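Local structure of uncharacterized protein (Xanthomonas campestris pv. campestris, 3HIU) at residues R4-L7 / V8-L11; D13-A16 / M17-A21; L106-A109 / S110-L114; V126-I129 / C130-I133; Q136-E139 / M140-L144. The protein is of unknown function but belongs to the ferritin-like superfamily, forming a two-chain assembly whose helical bundle holds a bound sodium ion. All blocks are in the same frame, centred on the assembly; numbering follows the deposited sequence.

Contact 1. Residues R4-L7 / V8-L11. With EDO (1,2-ethanediol), chain R.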
# COMPACT_ATOMS: atom_id res chain seq x y z
N ARG B 4 19.31 15.53 12.07
CA ARG B 4 18.07 16.04 12.64
C ARG B 4 17.10 16.45 11.57
O ARG B 4 15.91 16.16 11.65
CB ARG B 4 18.31 17.24 13.55
CG ARG B 4 17.02 18.00 13.85
CD ARG B 4 17.19 19.00 14.97
NE ARG B 4 17.50 18.38 16.25
CZ ARG B 4 17.55 19.03 17.41
NH1 ARG B 4 17.28 20.32 17.44
NH2 ARG B 4 17.85 18.39 18.53
N GLU B 5 17.61 17.14 10.56
CA GLU B 5 16.74 17.72 9.54
C GLU B 5 16.27 16.72 8.47
O GLU B 5 15.38 17.04 7.69
CB GLU B 5 17.35 18.99 8.94
CG GLU B 5 16.72 20.32 9.41
CD GLU B 5 16.50 20.41 10.93
OE1 GLU B 5 16.91 21.42 11.53
OE2 GLU B 5 15.91 19.48 11.51
N ARG B 6 16.86 15.53 8.44
CA ARG B 6 16.28 14.45 7.64
C ARG B 6 15.18 13.76 8.43
O ARG B 6 14.13 13.42 7.89
CB ARG B 6 17.34 13.44 7.22
CG ARG B 6 16.75 12.13 6.73
CD ARG B 6 15.90 12.36 5.50
NE ARG B 6 16.70 12.93 4.42
CZ ARG B 6 16.21 13.56 3.37
NH1 ARG B 6 17.03 14.04 2.44
NH2 ARG B 6 14.90 13.73 3.25
N LEU B 7 15.43 13.54 9.71
CA LEU B 7 14.45 13.00 10.65
C LEU B 7 13.22 13.91 10.64
O LEU B 7 12.09 13.45 10.50
CB LEU B 7 15.06 12.95 12.05
CG LEU B 7 14.64 11.90 13.08
CD1 LEU B 7 14.87 12.43 14.48
CD2 LEU B 7 13.19 11.51 12.91
N VAL B 8 13.46 15.21 10.81
CA VAL B 8 12.41 16.23 10.76
C VAL B 8 11.67 16.21 9.41
O VAL B 8 10.44 16.32 9.36
CB VAL B 8 13.00 17.63 10.99
CG1 VAL B 8 11.98 18.70 10.66
CG2 VAL B 8 13.50 17.77 12.42
N LYS B 9 12.43 16.06 8.33
CA LYS B 9 11.88 15.93 6.98
C LYS B 9 10.86 14.77 6.85
O LYS B 9 9.76 14.97 6.33
CB LYS B 9 13.02 15.76 5.98
CG LYS B 9 12.68 16.18 4.57
CD LYS B 9 12.08 15.04 3.78
CE LYS B 9 11.50 15.52 2.46
NZ LYS B 9 10.60 14.47 1.89
N TRP B 10 11.24 13.58 7.32
CA TRP B 10 10.37 12.40 7.27
C TRP B 10 9.29 12.43 8.33
O TRP B 10 8.19 11.92 8.13
CB TRP B 10 11.18 11.10 7.36
CG TRP B 10 12.02 10.91 6.15
CD1 TRP B 10 11.88 11.56 4.98
CD2 TRP B 10 13.10 9.99 5.97
NE1 TRP B 10 12.81 11.12 4.07
CE2 TRP B 10 13.57 10.15 4.66
CE3 TRP B 10 13.72 9.04 6.79
CZ2 TRP B 10 14.64 9.41 4.15
CZ3 TRP B 10 14.77 8.30 6.28
CH2 TRP B 10 15.22 8.49 4.97
N LEU B 11 9.58 13.06 9.46
CA LEU B 11 8.54 13.29 10.46
C LEU B 11 7.39 14.15 9.90
O LEU B 11 6.22 13.87 10.16
CB LEU B 11 9.13 13.94 11.72
CG LEU B 11 9.74 13.00 12.76
CD1 LEU B 11 10.19 13.81 13.98
CD2 LEU B 11 8.76 11.89 13.17
C1 EDO R . 17.31 16.97 4.08
O1 EDO R . 16.03 17.38 4.55
C2 EDO R . 17.49 17.43 2.63
O2 EDO R . 18.72 16.89 2.10
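Arg6 folds over the Trp10 side chain and sets its CD methylene on one face of the indole, a CH-pi contact with CD 3.6 Å from the centroid of the six-membered ring of Trp10. CD sits toward the rim, nearest to Trp10 CE2. CG is anti to the backbone N (chi1 164°), and bends at chi2 and chi3 send the guanidinium beyond, at 37° to the indole plane. Arginine suits this place, with an apolar shaft for the ring and a charged end for the other chain.

Among the polar ends, Lys9 runs alongside Arg6 in the same direction, its CD 3.2 Å from Arg6 NH2 at the guanidinium edge. Both cations and Trp10 NE1 converge on Asp91 of the second subunit, while Arg6 NE pairs with Glu159 of that subunit. A 1,2-ethanediol molecule places C1 over a guanidinium face and hydrogen-bonds through O1 to Glu5 O (3.2 Å). Glu5 OE2 lies 3.1 Å from Val8 CG2, a buried acceptor with no polar partner in the model.

Apolar packing follows the other flank: Leu7 CD2 meets Leu11 CG at 3.8 Å, and Arg4 CG touches Val8 CG2. Backbone bonds include Val8 N to Arg4 O (2.8 Å).

Leucines turned toward helices 36-62 and 94-120, with charges and an indole turned to a partner chain, make this an amphipathic helix of a ferritin-like bundle at its dimer interface.

Contact 2. Residues D13-A16 / M17-A21; sequences DAYA and MEKEA
Asp13 O accepts Met17 N-H at 2.8 Å in a regular helical bond, while the carboxylate turns to Lys9 and to Lys95 of the second subunit. Ala14 O accepts from Glu18 N at 2.7 Å and is grazed by Glu18 CG at 3.2 Å. Ala14 is buried, where a methyl fits; the bent end of Met17, a selenomethionine, comes back to the Ala14 backbone, CE 4.0 Å from CA.

Tyr15 carries the main side-chain contact. Its CG stands anti to the backbone N (chi1 -180°), and Lys19, bent at chi2, crosses one face of the phenol. Lys19 CE lies 3.8 Å from the Tyr15 ring centroid, a CH-pi contact; the ammonium next to CE probably makes its hydrogens better donors to the ring, and NZ itself makes a weak hydrogen bond to Ser53 OG. Lys19 CG packs 3.0 Å from Tyr15 O, and the bond from Lys19 N to that oxygen is weak. Ala16 O accepts from Glu20 N at 3.1 Å.

Within the bundle, Tyr15 and Glu18 face helix 36-62, Met17 packs on Phe103 and Ser110 of helix 94-120, and the Glu18 side chain comes about 3 Å from the bound sodium ion.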
# COMPACT_ATOMS: atom_id res chain seq x y z
N ASP B 13 6.49 14.46 6.65
CA ASP B 13 5.77 13.65 5.66
C ASP B 13 4.69 12.85 6.38
O ASP B 13 3.52 12.89 6.02
CB ASP B 13 6.71 12.69 4.92
CG ASP B 13 7.63 13.40 3.93
OD1 ASP B 13 7.31 14.52 3.50
OD2 ASP B 13 8.67 12.82 3.56
N ALA B 14 5.11 12.12 7.42
CA ALA B 14 4.22 11.25 8.19
C ALA B 14 3.09 12.02 8.85
O ALA B 14 1.94 11.57 8.84
CB ALA B 14 5.01 10.48 9.24
N TYR B 15 3.40 13.17 9.44
CA TYR B 15 2.39 13.97 10.10
C TYR B 15 1.26 14.23 9.11
O TYR B 15 0.08 14.18 9.47
CB TYR B 15 2.97 15.30 10.58
CG TYR B 15 1.95 16.17 11.27
CD1 TYR B 15 1.74 16.07 12.64
CD2 TYR B 15 1.18 17.09 10.56
CE1 TYR B 15 0.80 16.85 13.28
CE2 TYR B 15 0.24 17.88 11.19
CZ TYR B 15 0.05 17.76 12.56
OH TYR B 15 -0.88 18.54 13.20
N ALA B 16 1.63 14.49 7.86
CA ALA B 16 0.68 14.82 6.82
C ALA B 16 0.02 13.55 6.31
O ALA B 16 -1.14 13.55 5.92
CB ALA B 16 1.39 15.54 5.70
N MSE B 17 0.79 12.47 6.31
CA MSE B 17 0.27 11.17 5.93
C MSE B 17 -0.82 10.73 6.92
O MSE B 17 -1.85 10.17 6.52
CB MSE B 17 1.43 10.18 5.90
CG MSE B 17 1.11 8.84 5.31
SE MSE B 17 2.60 7.65 5.70
CE MSE B 17 4.05 8.76 5.03
N GLU B 18 -0.60 11.00 8.20
CA GLU B 18 -1.56 10.64 9.24
C GLU B 18 -2.81 11.48 9.17
O GLU B 18 -3.88 11.05 9.61
CB GLU B 18 -0.93 10.82 10.63
CG GLU B 18 0.22 9.89 10.91
CD GLU B 18 -0.19 8.44 10.88
OE1 GLU B 18 -1.41 8.16 10.88
OE2 GLU B 18 0.70 7.57 10.86
N LYS B 19 -2.73 12.66 8.64
CA LYS B 19 -3.90 13.52 8.47
C LYS B 19 -4.73 13.04 7.28
O LYS B 19 -5.97 13.09 7.31
CB LYS B 19 -3.48 14.98 8.30
CG LYS B 19 -2.62 15.54 9.44
CD LYS B 19 -3.46 15.83 10.68
CE LYS B 19 -2.65 15.74 11.95
NZ LYS B 19 -3.52 15.77 13.17
N GLU B 20 -4.05 12.57 6.24
CA GLU B 20 -4.71 11.98 5.07
C GLU B 20 -5.32 10.63 5.44
O GLU B 20 -6.41 10.27 4.97
CB GLU B 20 -3.71 11.80 3.93
CG GLU B 20 -4.20 10.92 2.79
CD GLU B 20 -3.10 10.51 1.83
OE1 GLU B 20 -1.91 10.55 2.22
OE2 GLU B 20 -3.43 10.14 0.68
N ALA B 21 -4.61 9.88 6.28
CA ALA B 21 -5.14 8.61 6.76
C ALA B 21 -6.40 8.88 7.57
O ALA B 21 -7.43 8.24 7.35
CB ALA B 21 -4.09 7.87 7.61

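Contact 3. Residues L106-A109 / S110-L114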
# COMPACT_ATOMS: atom_id res chain seq x y z
N LEU B 106 1.91 1.58 3.11
CA LEU B 106 2.63 2.82 2.91
C LEU B 106 3.12 3.29 4.26
O LEU B 106 4.28 3.61 4.44
CB LEU B 106 1.71 3.88 2.29
CG LEU B 106 2.40 5.17 1.84
CD1 LEU B 106 3.61 4.84 0.99
CD2 LEU B 106 1.43 6.07 1.07
N GLU B 107 2.22 3.32 5.23
CA GLU B 107 2.57 3.77 6.58
C GLU B 107 3.67 2.93 7.22
O GLU B 107 4.66 3.47 7.73
CB GLU B 107 1.33 3.83 7.47
CG GLU B 107 0.37 4.97 7.13
CD GLU B 107 -0.68 5.19 8.21
OE1 GLU B 107 -0.63 6.23 8.88
OE2 GLU B 107 -1.55 4.31 8.38
N ILE B 108 3.50 1.61 7.20
CA ILE B 108 4.55 0.69 7.67
C ILE B 108 5.91 1.10 7.11
O ILE B 108 6.79 1.55 7.85
CB ILE B 108 4.24 -0.76 7.25
CG1 ILE B 108 3.03 -1.30 8.01
CG2 ILE B 108 5.45 -1.65 7.49
CD1 ILE B 108 2.23 -2.34 7.24
N ALA B 109 6.09 0.95 5.80
CA ALA B 109 7.36 1.30 5.19
C ALA B 109 7.90 2.63 5.72
O ALA B 109 9.06 2.72 6.12
CB ALA B 109 7.22 1.32 3.68
N SER B 110 7.06 3.66 5.75
CA SER B 110 7.52 4.98 6.19
C SER B 110 8.02 4.99 7.62
O SER B 110 9.07 5.56 7.93
CB SER B 110 6.40 6.01 6.05
OG SER B 110 5.79 5.87 4.78
N TYR B 111 7.26 4.35 8.51
CA TYR B 111 7.63 4.34 9.91
C TYR B 111 8.85 3.46 10.17
O TYR B 111 9.67 3.79 11.03
CB TYR B 111 6.43 3.95 10.76
CG TYR B 111 5.44 5.08 10.95
CD1 TYR B 111 5.79 6.21 11.66
CD2 TYR B 111 4.16 5.02 10.41
CE1 TYR B 111 4.91 7.26 11.85
CE2 TYR B 111 3.25 6.07 10.58
CZ TYR B 111 3.63 7.19 11.31
OH TYR B 111 2.76 8.24 11.50
N ARG B 112 8.99 2.36 9.44
CA ARG B 112 10.22 1.59 9.53
C ARG B 112 11.40 2.49 9.22
O ARG B 112 12.38 2.49 9.94
CB ARG B 112 10.21 0.40 8.57
CG ARG B 112 9.23 -0.71 8.93
CD ARG B 112 9.29 -1.86 7.92
NE ARG B 112 10.21 -2.92 8.33
CZ ARG B 112 11.33 -3.24 7.69
NH1 ARG B 112 12.10 -4.21 8.16
NH2 ARG B 112 11.70 -2.60 6.59
N ALA B 113 11.30 3.25 8.12
CA ALA B 113 12.40 4.12 7.70
C ALA B 113 12.56 5.34 8.61
O ALA B 113 13.60 5.98 8.61
CB ALA B 113 12.23 4.54 6.25
N LEU B 114 11.53 5.65 9.39
CA LEU B 114 11.65 6.67 10.44
C LEU B 114 12.46 6.18 11.64
O LEU B 114 13.29 6.90 12.19
CB LEU B 114 10.29 7.18 10.90
CG LEU B 114 10.02 8.60 10.44
CD1 LEU B 114 8.53 8.89 10.49
CD2 LEU B 114 10.80 9.57 11.31
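Ser110 bonds twice to Leu106 O, through its backbone N at 3.1 Å and its hydroxyl OG at 2.7 Å. The hydroxyl reaches the carbonyl because chi1 of -46° puts OG beside the backbone N, facing back along the helix; it approaches from above the carbonyl plane. A serine is at home here, since the preceding turn absorbs its polar group.

One residue on, Tyr111 N donates to Glu107 O at 2.9 Å, and CD2 of the ring comes obliquely to 3.1 Å from the same oxygen. Arg112 N makes a nearly straight bond to Ile108 O (N-H...O angle 174°). Above that bond the arginine shaft crosses the isoleucine, Arg112 CD lying 3.9 Å from Ile108 CG2, before the charged end departs.

Further out, Gln148 of the second subunit accepts from Arg112 NH2 and donates through NE2 to Ala109 O, which already receives Ala113 N (3.0 Å). The small Ala109 also packs against Gly98 of that subunit. On the inward flank, Ile133 of helix 124-159 packs on Tyr111, and the Glu107 side chain lies about 3 Å from the bound sodium ion. A buried helix that brings a glutamate beside a bound cation in the bundle interior is consistent with the metal-site architecture of ferritin-like four-helix bundles.

Contact 4. Residues V126-I129 / C130-I133; sequences VAQI and CEDI
Cys130 and Val126 meet on the close-packed flank, their backbones joined by a bond from Cys130 N to Val126 O (3.1 Å) and their side chains by a looser apolar touch of Val126 CG1 on Cys130 SG at 4.3 Å. With chi1 at -63°, SG lies beside its own backbone N and is carried back toward the preceding turn, 3.3 Å from Val126 O. A cysteine, compact and only weakly polar, suits this buried place. The next step repeats the pattern with bulkier groups: Ile133 N reaches Ile129 O at 3.0 Å in an almost straight bond (169°). Ile129 offers its CG2 branch, crossed at 4.0 Å by the CD1 end of the CG1 arm of Ile133, while the CG2 of Ile133 turns to Tyr111. Cys130 and Ile133 are buried, whereas Ile129 is partly exposed and lies at the edge of the packed side.

The flank toward solvent is different in kind. Gln128 and Asp132, both exposed, cross with amide and carboxylate planes 79° apart, but the amide orientation is uncertain, so only their proximity is secure. Below them Asp132 N still bonds Gln128 O. Glu131 marks the border: its CG lies over Ala127 O at 3.3 Å, and its extended chain carries OE2 to a salt bridge with Arg119.

Seated on helix 124-159, the contact faces three other helices: Val126 packs on Cys59 and Leu62 of helix 36-62 and on Leu7 of helix 2-28, while Ala127 and Cys130 pack on Ala118 and Val115 of helix 94-120.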
# COMPACT_ATOMS: atom_id res chain seq x y z
N VAL B 126 12.40 9.45 19.92
CA VAL B 126 11.66 9.57 18.67
C VAL B 126 11.48 8.19 18.05
O VAL B 126 10.40 7.83 17.61
CB VAL B 126 12.39 10.51 17.66
CG1 VAL B 126 11.61 10.60 16.36
CG2 VAL B 126 12.57 11.89 18.26
N ALA B 127 12.56 7.40 18.07
CA ALA B 127 12.56 6.07 17.48
C ALA B 127 11.51 5.15 18.10
O ALA B 127 10.90 4.33 17.42
CB ALA B 127 13.95 5.45 17.59
N GLN B 128 11.29 5.29 19.41
CA GLN B 128 10.30 4.47 20.10
C GLN B 128 8.89 4.89 19.68
O GLN B 128 8.07 4.04 19.35
CB GLN B 128 10.46 4.57 21.63
CG GLN B 128 10.40 3.22 22.38
CD GLN B 128 8.99 2.67 22.55
OE1 GLN B 128 8.63 1.66 21.95
NE2 GLN B 128 8.19 3.34 23.38
N ILE B 129 8.62 6.19 19.70
CA ILE B 129 7.35 6.69 19.18
C ILE B 129 7.07 5.93 17.90
O ILE B 129 6.03 5.28 17.76
CB ILE B 129 7.40 8.21 18.84
CG1 ILE B 129 7.92 9.02 20.02
CG2 ILE B 129 6.02 8.71 18.46
CD1 ILE B 129 6.88 9.26 21.10
N CYS B 130 8.03 5.99 16.99
CA CYS B 130 7.83 5.49 15.64
C CYS B 130 7.64 3.98 15.55
O CYS B 130 6.92 3.50 14.67
CB CYS B 130 8.98 5.94 14.75
SG CYS B 130 9.03 7.71 14.60
N GLU B 131 8.28 3.24 16.44
CA GLU B 131 8.13 1.79 16.44
C GLU B 131 6.75 1.43 16.97
O GLU B 131 6.18 0.38 16.63
CB GLU B 131 9.22 1.12 17.29
CG GLU B 131 10.61 1.14 16.67
CD GLU B 131 11.72 0.94 17.71
OE1 GLU B 131 11.46 0.31 18.76
OE2 GLU B 131 12.85 1.41 17.48
N ASP B 132 6.20 2.31 17.81
CA ASP B 132 4.92 2.05 18.44
C ASP B 132 3.79 2.36 17.46
O ASP B 132 2.84 1.59 17.35
CB ASP B 132 4.77 2.83 19.75
CG ASP B 132 5.57 2.22 20.88
OD1 ASP B 132 5.67 0.97 20.94
OD2 ASP B 132 6.12 2.97 21.72
N ILE B 133 3.91 3.48 16.75
CA ILE B 133 2.99 3.77 15.66
C ILE B 133 3.05 2.65 14.62
O ILE B 133 2.03 2.20 14.09
CB ILE B 133 3.29 5.14 14.99
CG1 ILE B 133 2.98 6.28 15.96
CG2 ILE B 133 2.51 5.30 13.68
CD1 ILE B 133 3.49 7.64 15.49

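Contact 5. Residues Q136-E139 / M140-L144; sequences QEIE and MAEWL
Ile138 and Glu142 are brought together by their torsions: chi1 of -77° in the isoleucine leaves its CG2 branch anti to the backbone N, and the glutamate runs extended beyond CG (chi2 -163°). The two chains cross with Glu142 OE1 4.2 Å from Ile138 CG2, while the apolar root of Glu142 packs more closely, CB lying 3.3 Å from Ile138 O. Beneath, Glu142 N bonds to Ile138 O at 2.9 Å.

Met140, a selenomethionine, has CG anti to its N and then bends at chi2, sending a long flexible chain among Arg41, Ile42 and His45 of helix 36-62. Its N bonds to Gln136 O (2.9 Å). Glu137 comes within about 3 Å of the bound sodium ion, a position consistent with a metal-site glutamate of a ferritin-like four-helix bundle, and its OE1 is hydrogen-bonded to His45, which probably helps to fix the carboxylate. Gln136 turns its amide to Gln52, which lies at the metal site.

Ala141 follows with N on Glu137 O at 2.8 Å; its methyl packs on Glu104 and His105 of helix 94-120. Trp143 N reaches Glu139 O at 3.1 Å, and its indole stacks on His147.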
# COMPACT_ATOMS: atom_id res chain seq x y z
N GLN B 136 1.04 -0.49 15.41
CA GLN B 136 -0.39 -0.24 15.21
C GLN B 136 -0.80 -0.36 13.75
O GLN B 136 -1.92 -0.80 13.44
CB GLN B 136 -0.77 1.14 15.75
CG GLN B 136 -0.35 1.41 17.19
CD GLN B 136 -0.85 2.76 17.70
OE1 GLN B 136 -1.05 3.70 16.92
NE2 GLN B 136 -1.06 2.86 19.01
N GLU B 137 0.09 0.05 12.84
CA GLU B 137 -0.19 -0.04 11.41
C GLU B 137 -0.18 -1.51 11.01
O GLU B 137 -1.05 -1.98 10.27
CB GLU B 137 0.84 0.75 10.59
CG GLU B 137 0.97 2.20 11.02
CD GLU B 137 -0.36 2.84 11.34
OE1 GLU B 137 -1.36 2.54 10.66
OE2 GLU B 137 -0.41 3.64 12.28
N ILE B 138 0.80 -2.23 11.54
CA ILE B 138 0.86 -3.67 11.33
C ILE B 138 -0.38 -4.37 11.87
O ILE B 138 -1.01 -5.16 11.18
CB ILE B 138 2.11 -4.27 11.96
CG1 ILE B 138 3.33 -3.95 11.08
CG2 ILE B 138 1.94 -5.77 12.13
CD1 ILE B 138 4.66 -4.23 11.72
N GLU B 139 -0.71 -4.06 13.12
CA GLU B 139 -1.92 -4.58 13.75
C GLU B 139 -3.15 -4.33 12.87
O GLU B 139 -3.95 -5.23 12.61
CB GLU B 139 -2.10 -3.90 15.12
CG GLU B 139 -2.86 -4.72 16.16
CD GLU B 139 -4.31 -4.31 16.31
OE1 GLU B 139 -5.06 -4.36 15.31
OE2 GLU B 139 -4.71 -3.94 17.44
N MSE B 140 -3.28 -3.08 12.40
CA MSE B 140 -4.45 -2.66 11.61
C MSE B 140 -4.50 -3.33 10.24
O MSE B 140 -5.54 -3.84 9.81
CB MSE B 140 -4.46 -1.14 11.47
CG MSE B 140 -5.63 -0.56 10.67
SE MSE B 140 -7.41 -0.97 11.39
CE MSE B 140 -8.35 0.60 10.76
N ALA B 141 -3.35 -3.32 9.56
CA ALA B 141 -3.21 -3.94 8.25
C ALA B 141 -3.60 -5.40 8.34
O ALA B 141 -4.29 -5.94 7.47
CB ALA B 141 -1.77 -3.79 7.75
N GLU B 142 -3.14 -6.05 9.42
CA GLU B 142 -3.49 -7.43 9.70
C GLU B 142 -4.99 -7.61 9.86
O GLU B 142 -5.56 -8.61 9.43
CB GLU B 142 -2.79 -7.92 10.95
CG GLU B 142 -1.45 -8.57 10.69
CD GLU B 142 -0.98 -9.40 11.86
OE1 GLU B 142 0.25 -9.56 12.03
OE2 GLU B 142 -1.85 -9.90 12.62
N TRP B 143 -5.64 -6.64 10.49
CA TRP B 143 -7.08 -6.75 10.71
C TRP B 143 -7.84 -6.83 9.40
O TRP B 143 -8.77 -7.63 9.25
CB TRP B 143 -7.60 -5.59 11.56
CG TRP B 143 -8.98 -5.85 12.11
CD1 TRP B 143 -9.29 -6.27 13.38
CD2 TRP B 143 -10.23 -5.72 11.41
NE1 TRP B 143 -10.66 -6.40 13.51
CE2 TRP B 143 -11.25 -6.07 12.32
CE3 TRP B 143 -10.58 -5.33 10.11
CZ2 TRP B 143 -12.61 -6.05 11.96
CZ3 TRP B 143 -11.92 -5.31 9.77
CH2 TRP B 143 -12.92 -5.67 10.69
N LEU B 144 -7.44 -6.01 8.43
CA LEU B 144 -8.18 -5.91 7.18
C LEU B 144 -8.00 -7.13 6.26
O LEU B 144 -8.97 -7.59 5.66
CB LEU B 144 -7.76 -4.65 6.42
CG LEU B 144 -7.92 -3.28 7.06
CD1 LEU B 144 -7.06 -2.31 6.29
CD2 LEU B 144 -9.37 -2.86 7.03

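How the contacts relate
The bound sodium ion links contacts 2, 3 and 5, each sending one glutamate side chain to within about 3 Å of it. Glu107 of contact 3 is central: its OE1 lies 2.7 Å from Glu18 OE2 of contact 2 and its OE2 2.9 Å from Glu137 OE1 of contact 5, a clustering of like charges that the cation probably offsets. Leu7 of contact 1 joins contacts 3 and 4 by apolar packing, its CD2 lying 3.5 Å from Leu114 CD2 and 3.9 Å from Val126 CG1. Contacts 1 and 5 are widely separated, with centres about 25 Å apart on opposite sides of the chain's centre. Contacts 1, 2 and 3 also meet the second subunit.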